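Local coordinates for protein anti-H(O) lectin 1 (Ulex europaeus, PDB 1FX5) that binds L-fucose-containing glycans, including those of the O(H) blood group, as a calcium- and manganese-containing legume lectin, at residues A[43-51]-A[95-106]; A[1-11]-A[228-237]. One frame throughout, in Å; residues are numbered along the deposited sequence.

How the interactions relate
Interactions 1 and 2 lie in one legume lectin domain, their centres about 21 Å apart. Along the chain, both segments of interaction 1 fall in the interval between 1-11 and 228-237, so interaction 2 brings the two ends of the domain together around the rest of the fold. Interaction 1 ties strand 44-59 to the loop after strand 88-94, close to bound glycan and the metal sites; interaction 2 pairs strand 3-8 with strand 224-236, away from those sites and beside the second subunit. Tyr51 joins them: its CD1 lies 3.6 Å from CE2 of Phe6, and the two rings stack.

Interaction 1: residues A[43-51]-A[95-106]; sequences DETGGIARY and PPDSPLRRAGGY. With NAG (2-acetamido-2-deoxy-beta-D-glucopyranose), chain C; MRD ((4R)-2-methylpentane-2,4-diol), chain H.
Glu44 and Arg102 meet with their flat ends almost perpendicular, the carboxylate and guanidinium planes 85° apart. NE of Arg102 does most of the holding: OE1 of Glu44 lies 3.1 Å from it, near the guanidinium plane, and receives the bond on its syn side but 26° out of the carboxylate plane. The other bonds of this salt bridge, to OE2 and from NH2, are weak. The Arg102 chain runs extended to NE, and one face of its guanidinium is covered by CE1 of Tyr106, 3.5 Å above the plane and over its centre. OE1 of Glu44 also accepts from O2 of a methylpentanediol, probably from the crystallisation liquor, at 2.7 Å, and this hydroxyl is itself held by N of Gly105.

Arg50, at the far end, approaches end-on. Its NH1 and NH2 both bond to OG of Ser98, at 3.2 and 3.1 Å, and that oxygen sits in the guanidinium plane; NH1 also reaches Ser211. Ser98 closes the type I turn that starts at Pro95, so the arginine fixes this turn against the strand. In the legume lectin fold the segment 95-106 is a loop following strand 88-94, running here alongside strand 44-59 in the opposite direction, close to bound sugar.

Between the two polar ends the contact is apolar. The fit is close at Ala103, whose CB packs on the backbone at Thr45 and Gly46, 3.5 Å from C of Thr45, while CD1 of Ile48 lies 4.4 Å from CG of Leu100. With CG of Leu100 anti to the backbone N (chi1 -162°), CD1 of Leu100 comes to the methyl C8 of an N-acetylglucosamine at 3.6 Å. The carbonyl O7 of the same acetamido group is gripped twice, by OG1 of Thr45 and by N of Gly46.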
loop_
_atom_site.group_PDB
_atom_site.type_symbol
_atom_site.label_atom_id
_atom_site.label_comp_id
_atom_site.label_asym_id
_atom_site.label_seq_id
_atom_site.Cartn_x
_atom_site.Cartn_y
_atom_site.Cartn_z
ATOM N N ASP A 43 10.714 -32.204 1.094
ATOM C CA ASP A 43 10.552 -32.729 -0.276
ATOM C C ASP A 43 9.779 -31.734 -1.152
ATOM O O ASP A 43 10.166 -31.469 -2.302
ATOM C CB ASP A 43 9.823 -34.081 -0.277
ATOM C CG ASP A 43 10.704 -35.237 0.201
ATOM O OD1 ASP A 43 10.203 -36.382 0.297
ATOM O OD2 ASP A 43 11.902 -35.016 0.484
ATOM N N GLU A 44 8.647 -31.258 -0.635
ATOM C CA GLU A 44 7.803 -30.289 -1.337
ATOM C C GLU A 44 8.164 -28.961 -0.668
ATOM O O GLU A 44 7.853 -28.757 0.508
ATOM C CB GLU A 44 6.314 -30.639 -1.157
ATOM C CG GLU A 44 5.932 -31.918 -1.911
ATOM C CD GLU A 44 4.488 -32.362 -1.722
ATOM O OE1 GLU A 44 3.650 -32.122 -2.607
ATOM O OE2 GLU A 44 4.195 -33.000 -0.707
ATOM N N THR A 45 8.819 -28.062 -1.396
ATOM C CA THR A 45 9.202 -26.788 -0.813
ATOM C C THR A 45 8.769 -25.580 -1.664
ATOM O O THR A 45 8.605 -25.705 -2.887
ATOM C CB THR A 45 10.738 -26.787 -0.547
ATOM O OG1 THR A 45 11.119 -25.594 0.145
ATOM C CG2 THR A 45 11.515 -26.892 -1.841
ATOM N N GLY A 46 8.546 -24.431 -1.016
ATOM C CA GLY A 46 8.129 -23.238 -1.740
ATOM C C GLY A 46 8.034 -21.955 -0.907
ATOM O O GLY A 46 8.386 -21.964 0.286
ATOM N N GLY A 47 7.583 -20.853 -1.524
ATOM C CA GLY A 47 7.458 -19.583 -0.811
ATOM C C GLY A 47 6.380 -18.695 -1.404
ATOM O O GLY A 47 5.898 -18.990 -2.492
ATOM N N ILE A 48 5.986 -17.639 -0.684
ATOM C CA ILE A 48 4.964 -16.680 -1.114
ATOM C C ILE A 48 5.361 -15.238 -0.737
ATOM O O ILE A 48 5.934 -15.001 0.333
ATOM C CB ILE A 48 3.590 -16.976 -0.418
ATOM C CG1 ILE A 48 2.938 -18.244 -0.991
ATOM C CG2 ILE A 48 2.650 -15.766 -0.532
ATOM C CD1 ILE A 48 1.620 -18.617 -0.278
ATOM N N ALA A 49 5.029 -14.276 -1.588
ATOM C CA ALA A 49 5.346 -12.875 -1.321
ATOM C C ALA A 49 4.162 -12.028 -1.797
ATOM O O ALA A 49 3.712 -12.174 -2.930
ATOM C CB ALA A 49 6.625 -12.463 -2.035
ATOM N N ARG A 50 3.659 -11.148 -0.939
ATOM C CA ARG A 50 2.521 -10.296 -1.299
ATOM C C ARG A 50 2.784 -8.866 -0.926
ATOM O O ARG A 50 3.554 -8.609 0.009
ATOM C CB ARG A 50 1.278 -10.685 -0.483
ATOM C CG ARG A 50 1.101 -12.150 -0.199
ATOM C CD ARG A 50 -0.141 -12.422 0.635
ATOM N NE ARG A 50 -0.138 -13.783 1.164
ATOM C CZ ARG A 50 -1.222 -14.538 1.318
ATOM N NH1 ARG A 50 -2.419 -14.072 0.981
ATOM N NH2 ARG A 50 -1.103 -15.769 1.797
ATOM N N TYR A 51 2.131 -7.933 -1.621
ATOM C CA TYR A 51 2.306 -6.508 -1.301
ATOM C C TYR A 51 1.601 -6.425 0.077
ATOM O O TYR A 51 0.560 -7.069 0.294
ATOM C CB TYR A 51 1.636 -5.584 -2.342
ATOM C CG TYR A 51 1.889 -4.101 -2.087
ATOM C CD1 TYR A 51 0.833 -3.234 -1.845
ATOM C CD2 TYR A 51 3.193 -3.576 -2.063
ATOM C CE1 TYR A 51 1.055 -1.887 -1.579
ATOM C CE2 TYR A 51 3.435 -2.214 -1.797
ATOM C CZ TYR A 51 2.352 -1.376 -1.559
ATOM O OH TYR A 51 2.525 -0.020 -1.312
ATOM N N PRO A 95 -7.680 -14.259 0.029
ATOM C CA PRO A 95 -7.950 -13.505 1.265
ATOM C C PRO A 95 -6.585 -13.037 1.798
ATOM O O PRO A 95 -5.643 -13.814 1.819
ATOM C CB PRO A 95 -8.591 -14.559 2.162
ATOM C CG PRO A 95 -9.387 -15.385 1.156
ATOM C CD PRO A 95 -8.353 -15.574 0.045
ATOM N N PRO A 96 -6.471 -11.772 2.263
ATOM C CA PRO A 96 -5.191 -11.230 2.770
ATOM C C PRO A 96 -4.505 -11.955 3.910
ATOM O O PRO A 96 -3.284 -11.892 4.059
ATOM C CB PRO A 96 -5.522 -9.775 3.110
ATOM C CG PRO A 96 -6.995 -9.801 3.396
ATOM C CD PRO A 96 -7.565 -10.786 2.400
ATOM N N ASP A 97 -5.275 -12.715 4.661
ATOM C CA ASP A 97 -4.719 -13.450 5.773
ATOM C C ASP A 97 -4.658 -14.959 5.525
ATOM O O ASP A 97 -4.554 -15.719 6.482
ATOM C CB ASP A 97 -5.572 -13.170 7.022
ATOM C CG ASP A 97 -7.038 -13.614 6.853
ATOM O OD1 ASP A 97 -7.581 -13.521 5.733
ATOM O OD2 ASP A 97 -7.652 -14.066 7.840
ATOM N N SER A 98 -4.716 -15.414 4.270
ATOM C CA SER A 98 -4.661 -16.857 4.038
ATOM C C SER A 98 -3.277 -17.416 4.394
ATOM O O SER A 98 -2.252 -16.759 4.194
ATOM C CB SER A 98 -5.022 -17.199 2.591
ATOM O OG SER A 98 -4.046 -16.706 1.704
ATOM N N PRO A 99 -3.228 -18.652 4.904
ATOM C CA PRO A 99 -1.943 -19.267 5.275
ATOM C C PRO A 99 -1.240 -19.984 4.111
ATOM O O PRO A 99 -1.860 -20.244 3.073
ATOM C CB PRO A 99 -2.362 -20.277 6.342
ATOM C CG PRO A 99 -3.682 -20.786 5.784
ATOM C CD PRO A 99 -4.367 -19.518 5.256
ATOM N N LEU A 100 0.035 -20.325 4.295
ATOM C CA LEU A 100 0.812 -21.031 3.269
ATOM C C LEU A 100 0.278 -22.475 3.357
ATOM O O LEU A 100 0.117 -22.998 4.458
ATOM C CB LEU A 100 2.287 -21.057 3.659
ATOM C CG LEU A 100 3.416 -21.351 2.665
ATOM C CD1 LEU A 100 4.586 -21.866 3.460
ATOM C CD2 LEU A 100 3.047 -22.372 1.658
ATOM N N ARG A 101 -0.032 -23.107 2.224
ATOM C CA ARG A 101 -0.537 -24.479 2.249
ATOM C C ARG A 101 0.499 -25.422 1.672
ATOM O O ARG A 101 1.699 -25.161 1.805
ATOM C CB ARG A 101 -1.892 -24.599 1.539
ATOM C CG ARG A 101 -3.028 -23.979 2.345
ATOM C CD ARG A 101 -4.331 -23.980 1.588
ATOM N NE ARG A 101 -5.394 -23.307 2.329
ATOM C CZ ARG A 101 -5.818 -22.065 2.090
ATOM N NH1 ARG A 101 -5.274 -21.342 1.118
ATOM N NH2 ARG A 101 -6.795 -21.547 2.817
ATOM N N ARG A 102 0.066 -26.461 0.968
ATOM C CA ARG A 102 1.007 -27.419 0.397
ATOM C C ARG A 102 1.788 -26.916 -0.817
ATOM O O ARG A 102 1.221 -26.292 -1.722
ATOM C CB ARG A 102 0.257 -28.694 0.070
ATOM C CG ARG A 102 1.126 -29.849 -0.280
ATOM C CD ARG A 102 0.277 -31.063 -0.360
ATOM N NE ARG A 102 1.025 -32.172 -0.912
ATOM C CZ ARG A 102 0.532 -33.392 -1.059
ATOM N NH1 ARG A 102 -0.714 -33.678 -0.679
ATOM N NH2 ARG A 102 1.259 -34.297 -1.682
ATOM N N ALA A 103 3.099 -27.155 -0.816
ATOM C CA ALA A 103 3.966 -26.725 -1.911
ATOM C C ALA A 103 4.102 -27.804 -3.010
ATOM O O ALA A 103 3.148 -28.566 -3.256
ATOM C CB ALA A 103 5.310 -26.299 -1.368
ATOM N N GLY A 104 5.244 -27.885 -3.685
ATOM C CA GLY A 104 5.356 -28.897 -4.725
ATOM C C GLY A 104 4.355 -28.540 -5.821
ATOM O O GLY A 104 4.147 -27.354 -6.081
ATOM N N GLY A 105 3.675 -29.520 -6.416
ATOM C CA GLY A 105 2.719 -29.211 -7.469
ATOM C C GLY A 105 1.439 -28.486 -7.069
ATOM O O GLY A 105 0.570 -28.228 -7.902
ATOM N N TYR A 106 1.307 -28.157 -5.796
ATOM C CA TYR A 106 0.126 -27.461 -5.311
ATOM C C TYR A 106 0.393 -25.955 -5.117
ATOM O O TYR A 106 -0.465 -25.228 -4.594
ATOM C CB TYR A 106 -0.413 -28.156 -4.051
ATOM C CG TYR A 106 -0.871 -29.578 -4.326
ATOM C CD1 TYR A 106 -0.107 -30.667 -3.931
ATOM C CD2 TYR A 106 -2.062 -29.823 -4.992
ATOM C CE1 TYR A 106 -0.524 -31.968 -4.180
ATOM C CE2 TYR A 106 -2.490 -31.133 -5.257
ATOM C CZ TYR A 106 -1.719 -32.194 -4.843
ATOM O OH TYR A 106 -2.162 -33.475 -5.057
HETATM C C1 NAG C . 11.459 -23.449 4.512
HETATM C C2 NAG C . 10.463 -24.620 4.559
HETATM C C3 NAG C . 10.400 -25.150 6.004
HETATM C C4 NAG C . 11.807 -25.573 6.478
HETATM C C5 NAG C . 12.798 -24.402 6.289
HETATM C C6 NAG C . 14.246 -24.811 6.547
HETATM C C7 NAG C . 8.729 -24.423 2.854
HETATM C C8 NAG C . 7.307 -23.981 2.537
HETATM N N2 NAG C . 9.128 -24.235 4.116
HETATM O O3 NAG C . 9.485 -26.269 6.065
HETATM O O4 NAG C . 11.765 -25.944 7.881
HETATM O O5 NAG C . 12.757 -23.901 4.933
HETATM O O6 NAG C . 14.571 -26.017 5.859
HETATM O O7 NAG C . 9.466 -24.862 1.972
HETATM C C1 MRD H . 3.764 -34.774 -5.001
HETATM C C2 MRD H . 3.773 -33.599 -5.995
HETATM O O2 MRD H . 4.021 -32.382 -5.270
HETATM C CM MRD H . 2.400 -33.490 -6.677
HETATM C C3 MRD H . 4.910 -33.827 -7.011
HETATM C C4 MRD H . 5.546 -32.571 -7.632
HETATM O O4 MRD H . 4.570 -31.833 -8.369
HETATM C C5 MRD H . 6.683 -32.963 -8.574
#

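Interaction 2: residues A[1-11]-A[228-237]; sequences SDDLSFKFKNF and VLNWYFTSTF. Unlike the reference sequence in segment 228-237: Thr236 (reference Asn), Phe237 (reference Leu).
Phe6 of strand 3-8 packs its ring against Trp231 and Phe233 of strand 224-236, which runs antiparallel to it as part of the legume lectin beta-sandwich. CB of Phe6 leaves the backbone on the same face of the sheet as Leu4, Phe8, Trp231, Phe233 and Ser235. CG then stands between the backbone N and the carbonyl carbon (chi1 57°), which swings the ring over to the partner strand. CE2 comes near CD2 of Phe233. CE1 points into the indole, lying over the centre of the Trp231 ring face and 3.9 Å from its CE3, while CZ at the tip meets CH2 of the same ring. The result is a T-shaped pair with planes at 81°, in which Phe6 presents its edge to the indole face. CB of Phe233 sits over one face of the Phe6 ring in a CH-pi contact, 3.9 Å from its centroid; the two phenyl planes lie within 22° of each other, yet the rings are displaced with little overlap. The Trp231 ring is further positioned by its NE1, bonded to Thr70, and by Phe8, whose CE2 approaches its CE3 at 4.0 Å.

Three hydrogen-bonded pairs, Leu4-Ser235, Phe6-Phe233 and Phe8-Trp231, fix the ladder with two backbone bonds each. Across the other edge of strand 3-8, residues Asp3 to Lys7 pair antiparallel with a strand of the second subunit, so the sheet continues through the dimer.

Beyond the pairing, Phe11 brings CE1 to 3.7 Å from O of Val228, with CZ more loosely near CB of Trp231. At the opposite end, the side chains of Asp3 and Thr236 lie alongside each other. OG1 of Thr236 donates to OD2 of Asp3 at 2.7 Å, on its syn side but 32° out of the carboxylate plane, and a water bonded to that same oxygen accepts from N of Phe237.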
loop_
_atom_site.group_PDB
_atom_site.type_symbol
_atom_site.label_atom_id
_atom_site.label_comp_id
_atom_site.label_asym_id
_atom_site.label_seq_id
_atom_site.Cartn_x
_atom_site.Cartn_y
_atom_site.Cartn_z
ATOM N N SER A 1 -8.668 1.587 -0.714
ATOM C CA SER A 1 -8.677 2.826 -1.523
ATOM C C SER A 1 -9.491 2.512 -2.752
ATOM O O SER A 1 -9.995 1.400 -2.867
ATOM C CB SER A 1 -7.254 3.213 -1.929
ATOM O OG SER A 1 -6.645 2.205 -2.714
ATOM N N ASP A 2 -9.674 3.496 -3.623
ATOM C CA ASP A 2 -10.429 3.326 -4.859
ATOM C C ASP A 2 -9.425 3.092 -5.984
ATOM O O ASP A 2 -9.732 2.396 -6.951
ATOM C CB ASP A 2 -11.272 4.565 -5.183
ATOM C CG ASP A 2 -12.397 4.789 -4.180
ATOM O OD1 ASP A 2 -13.476 4.192 -4.349
ATOM O OD2 ASP A 2 -12.203 5.555 -3.218
ATOM N N ASP A 3 -8.264 3.738 -5.883
ATOM C CA ASP A 3 -7.193 3.627 -6.866
ATOM C C ASP A 3 -5.920 3.295 -6.121
ATOM O O ASP A 3 -5.678 3.814 -5.010
ATOM C CB ASP A 3 -6.941 4.945 -7.599
ATOM C CG ASP A 3 -8.014 5.289 -8.607
ATOM O OD1 ASP A 3 -8.090 6.468 -8.995
ATOM O OD2 ASP A 3 -8.768 4.404 -9.038
ATOM N N LEU A 4 -5.116 2.430 -6.733
ATOM C CA LEU A 4 -3.842 2.011 -6.162
ATOM C C LEU A 4 -2.912 1.665 -7.318
ATOM O O LEU A 4 -3.304 1.009 -8.292
ATOM C CB LEU A 4 -3.981 0.811 -5.221
ATOM C CG LEU A 4 -2.632 0.377 -4.624
ATOM C CD1 LEU A 4 -2.171 1.437 -3.647
ATOM C CD2 LEU A 4 -2.734 -0.951 -3.899
ATOM N N SER A 5 -1.661 2.065 -7.175
ATOM C CA SER A 5 -0.667 1.820 -8.185
ATOM C C SER A 5 0.719 1.887 -7.540
ATOM O O SER A 5 0.985 2.753 -6.690
ATOM C CB SER A 5 -0.834 2.905 -9.239
ATOM O OG SER A 5 0.004 2.717 -10.356
ATOM N N PHE A 6 1.583 0.940 -7.888
ATOM C CA PHE A 6 2.936 0.913 -7.353
ATOM C C PHE A 6 3.847 0.305 -8.397
ATOM O O PHE A 6 3.368 -0.392 -9.313
ATOM C CB PHE A 6 3.031 0.139 -6.011
ATOM C CG PHE A 6 2.542 -1.287 -6.067
ATOM C CD1 PHE A 6 3.328 -2.298 -6.645
ATOM C CD2 PHE A 6 1.354 -1.643 -5.455
ATOM C CE1 PHE A 6 2.941 -3.642 -6.598
ATOM C CE2 PHE A 6 0.969 -2.967 -5.404
ATOM C CZ PHE A 6 1.767 -3.972 -5.973
ATOM N N LYS A 7 5.139 0.606 -8.302
ATOM C CA LYS A 7 6.124 0.078 -9.245
ATOM C C LYS A 7 7.431 -0.200 -8.532
ATOM O O LYS A 7 7.934 0.649 -7.775
ATOM C CB LYS A 7 6.393 1.054 -10.394
ATOM C CG LYS A 7 7.303 0.467 -11.467
ATOM C CD LYS A 7 7.934 1.520 -12.367
ATOM C CE LYS A 7 6.938 2.150 -13.325
ATOM N NZ LYS A 7 7.626 3.102 -14.265
ATOM N N PHE A 8 7.944 -1.405 -8.724
ATOM C CA PHE A 8 9.198 -1.822 -8.125
ATOM C C PHE A 8 10.122 -2.004 -9.337
ATOM O O PHE A 8 9.867 -2.877 -10.193
ATOM C CB PHE A 8 9.077 -3.198 -7.450
ATOM C CG PHE A 8 8.336 -3.210 -6.139
ATOM C CD1 PHE A 8 9.023 -3.079 -4.936
ATOM C CD2 PHE A 8 6.965 -3.453 -6.102
ATOM C CE1 PHE A 8 8.358 -3.193 -3.713
ATOM C CE2 PHE A 8 6.295 -3.567 -4.882
ATOM C CZ PHE A 8 6.997 -3.437 -3.683
ATOM N N LYS A 9 11.158 -1.173 -9.451
ATOM C CA LYS A 9 12.105 -1.279 -10.568
ATOM C C LYS A 9 13.053 -2.452 -10.301
ATOM O O LYS A 9 13.658 -2.999 -11.215
ATOM C CB LYS A 9 12.853 0.020 -10.746
ATOM C CG LYS A 9 11.939 1.087 -11.257
ATOM C CD LYS A 9 12.628 2.414 -11.346
ATOM C CE LYS A 9 11.693 3.422 -11.981
ATOM N NZ LYS A 9 12.058 4.779 -11.529
ATOM N N ASN A 10 13.178 -2.780 -9.019
ATOM C CA ASN A 10 13.998 -3.866 -8.478
ATOM C C ASN A 10 13.582 -3.953 -7.014
ATOM O O ASN A 10 12.760 -3.153 -6.581
ATOM C CB ASN A 10 15.509 -3.658 -8.656
ATOM C CG ASN A 10 16.025 -2.394 -8.016
ATOM O OD1 ASN A 10 15.368 -1.776 -7.184
ATOM N ND2 ASN A 10 17.227 -2.002 -8.407
ATOM N N PHE A 11 14.123 -4.894 -6.253
ATOM C CA PHE A 11 13.752 -5.037 -4.843
ATOM C C PHE A 11 14.913 -4.851 -3.861
ATOM O O PHE A 11 16.038 -5.256 -4.153
ATOM C CB PHE A 11 13.115 -6.427 -4.633
ATOM C CG PHE A 11 11.937 -6.711 -5.550
ATOM C CD1 PHE A 11 12.140 -7.227 -6.832
ATOM C CD2 PHE A 11 10.634 -6.463 -5.131
ATOM C CE1 PHE A 11 11.071 -7.492 -7.679
ATOM C CE2 PHE A 11 9.551 -6.726 -5.973
ATOM C CZ PHE A 11 9.776 -7.242 -7.249
ATOM N N VAL A 228 11.673 -13.149 -9.753
ATOM C CA VAL A 228 11.014 -11.991 -10.335
ATOM C C VAL A 228 11.962 -10.809 -10.295
ATOM O O VAL A 228 12.560 -10.524 -9.245
ATOM C CB VAL A 228 9.697 -11.652 -9.571
ATOM C CG1 VAL A 228 9.041 -10.410 -10.163
ATOM C CG2 VAL A 228 8.718 -12.840 -9.640
ATOM N N LEU A 229 12.068 -10.107 -11.427
ATOM C CA LEU A 229 12.946 -8.948 -11.561
ATOM C C LEU A 229 12.348 -7.570 -11.237
ATOM O O LEU A 229 13.057 -6.665 -10.788
ATOM C CB LEU A 229 13.531 -8.923 -12.976
ATOM C CG LEU A 229 14.472 -10.056 -13.374
ATOM C CD1 LEU A 229 14.564 -10.100 -14.872
ATOM C CD2 LEU A 229 15.848 -9.873 -12.753
ATOM N N ASN A 230 11.083 -7.373 -11.583
ATOM C CA ASN A 230 10.409 -6.106 -11.328
ATOM C C ASN A 230 8.927 -6.388 -11.281
ATOM O O ASN A 230 8.489 -7.497 -11.630
ATOM C CB ASN A 230 10.714 -5.080 -12.417
ATOM C CG ASN A 230 10.617 -5.662 -13.810
ATOM O OD1 ASN A 230 9.600 -6.233 -14.200
ATOM N ND2 ASN A 230 11.704 -5.553 -14.560
ATOM N N TRP A 231 8.152 -5.367 -10.948
ATOM C CA TRP A 231 6.722 -5.548 -10.852
ATOM C C TRP A 231 5.993 -4.222 -10.867
ATOM O O TRP A 231 6.361 -3.301 -10.133
ATOM C CB TRP A 231 6.445 -6.258 -9.521
ATOM C CG TRP A 231 5.030 -6.653 -9.232
ATOM C CD1 TRP A 231 4.018 -6.868 -10.142
ATOM C CD2 TRP A 231 4.488 -6.966 -7.942
ATOM N NE1 TRP A 231 2.887 -7.304 -9.487
ATOM C CE2 TRP A 231 3.148 -7.376 -8.141
ATOM C CE3 TRP A 231 5.010 -6.951 -6.641
ATOM C CZ2 TRP A 231 2.321 -7.772 -7.079
ATOM C CZ3 TRP A 231 4.189 -7.343 -5.587
ATOM C CH2 TRP A 231 2.859 -7.749 -5.815
ATOM N N TYR A 232 4.949 -4.147 -11.682
ATOM C CA TYR A 232 4.128 -2.955 -11.806
ATOM C C TYR A 232 2.677 -3.421 -11.626
ATOM O O TYR A 232 2.294 -4.459 -12.199
ATOM C CB TYR A 232 4.324 -2.312 -13.180
ATOM C CG TYR A 232 3.246 -1.316 -13.526
ATOM C CD1 TYR A 232 3.301 -0.006 -13.055
ATOM C CD2 TYR A 232 2.160 -1.689 -14.322
ATOM C CE1 TYR A 232 2.308 0.912 -13.373
ATOM C CE2 TYR A 232 1.150 -0.781 -14.649
ATOM C CZ TYR A 232 1.230 0.519 -14.171
ATOM O OH TYR A 232 0.238 1.430 -14.498
ATOM N N PHE A 233 1.876 -2.654 -10.871
ATOM C CA PHE A 233 0.476 -3.002 -10.625
ATOM C C PHE A 233 -0.400 -1.780 -10.465
ATOM O O PHE A 233 -0.027 -0.832 -9.767
ATOM C CB PHE A 233 0.360 -3.819 -9.329
ATOM C CG PHE A 233 -1.055 -4.184 -8.956
ATOM C CD1 PHE A 233 -1.614 -5.379 -9.389
ATOM C CD2 PHE A 233 -1.835 -3.326 -8.174
ATOM C CE1 PHE A 233 -2.937 -5.726 -9.055
ATOM C CE2 PHE A 233 -3.153 -3.659 -7.833
ATOM C CZ PHE A 233 -3.704 -4.865 -8.279
ATOM N N THR A 234 -1.596 -1.829 -11.044
ATOM C CA THR A 234 -2.527 -0.726 -10.946
ATOM C C THR A 234 -3.980 -1.207 -11.026
ATOM O O THR A 234 -4.317 -2.074 -11.861
ATOM C CB THR A 234 -2.234 0.364 -12.020
ATOM O OG1 THR A 234 -3.278 1.340 -12.026
ATOM C CG2 THR A 234 -2.201 -0.229 -13.372
ATOM N N SER A 235 -4.812 -0.741 -10.088
ATOM C CA SER A 235 -6.230 -1.109 -10.061
ATOM C C SER A 235 -7.031 0.164 -9.910
ATOM O O SER A 235 -6.578 1.141 -9.267
ATOM C CB SER A 235 -6.584 -2.071 -8.934
ATOM O OG SER A 235 -6.307 -1.503 -7.672
ATOM N N THR A 236 -8.238 0.136 -10.468
ATOM C CA THR A 236 -9.124 1.282 -10.413
ATOM C C THR A 236 -10.575 0.842 -10.660
ATOM O O THR A 236 -10.827 -0.211 -11.271
ATOM C CB THR A 236 -8.725 2.304 -11.512
ATOM O OG1 THR A 236 -9.549 3.467 -11.422
ATOM C CG2 THR A 236 -8.930 1.713 -12.895
ATOM N N PHE A 237 -11.515 1.615 -10.114
ATOM C CA PHE A 237 -12.946 1.349 -10.275
ATOM C C PHE A 237 -13.431 2.285 -11.400
ATOM O O PHE A 237 -14.457 2.054 -12.044
ATOM C CB PHE A 237 -13.710 1.705 -9.009
ATOM C CG PHE A 237 -13.676 0.656 -7.960
ATOM C CD1 PHE A 237 -14.608 -0.365 -7.961
ATOM C CD2 PHE A 237 -12.757 0.713 -6.944
ATOM C CE1 PHE A 237 -14.629 -1.302 -6.947
ATOM C CE2 PHE A 237 -12.771 -0.216 -5.934
ATOM C CZ PHE A 237 -13.705 -1.228 -5.932
HETATM O O HOH W 1 -8.890 -0.588 -6.453
HETATM O O HOH W 2 -11.512 4.386 -8.674
#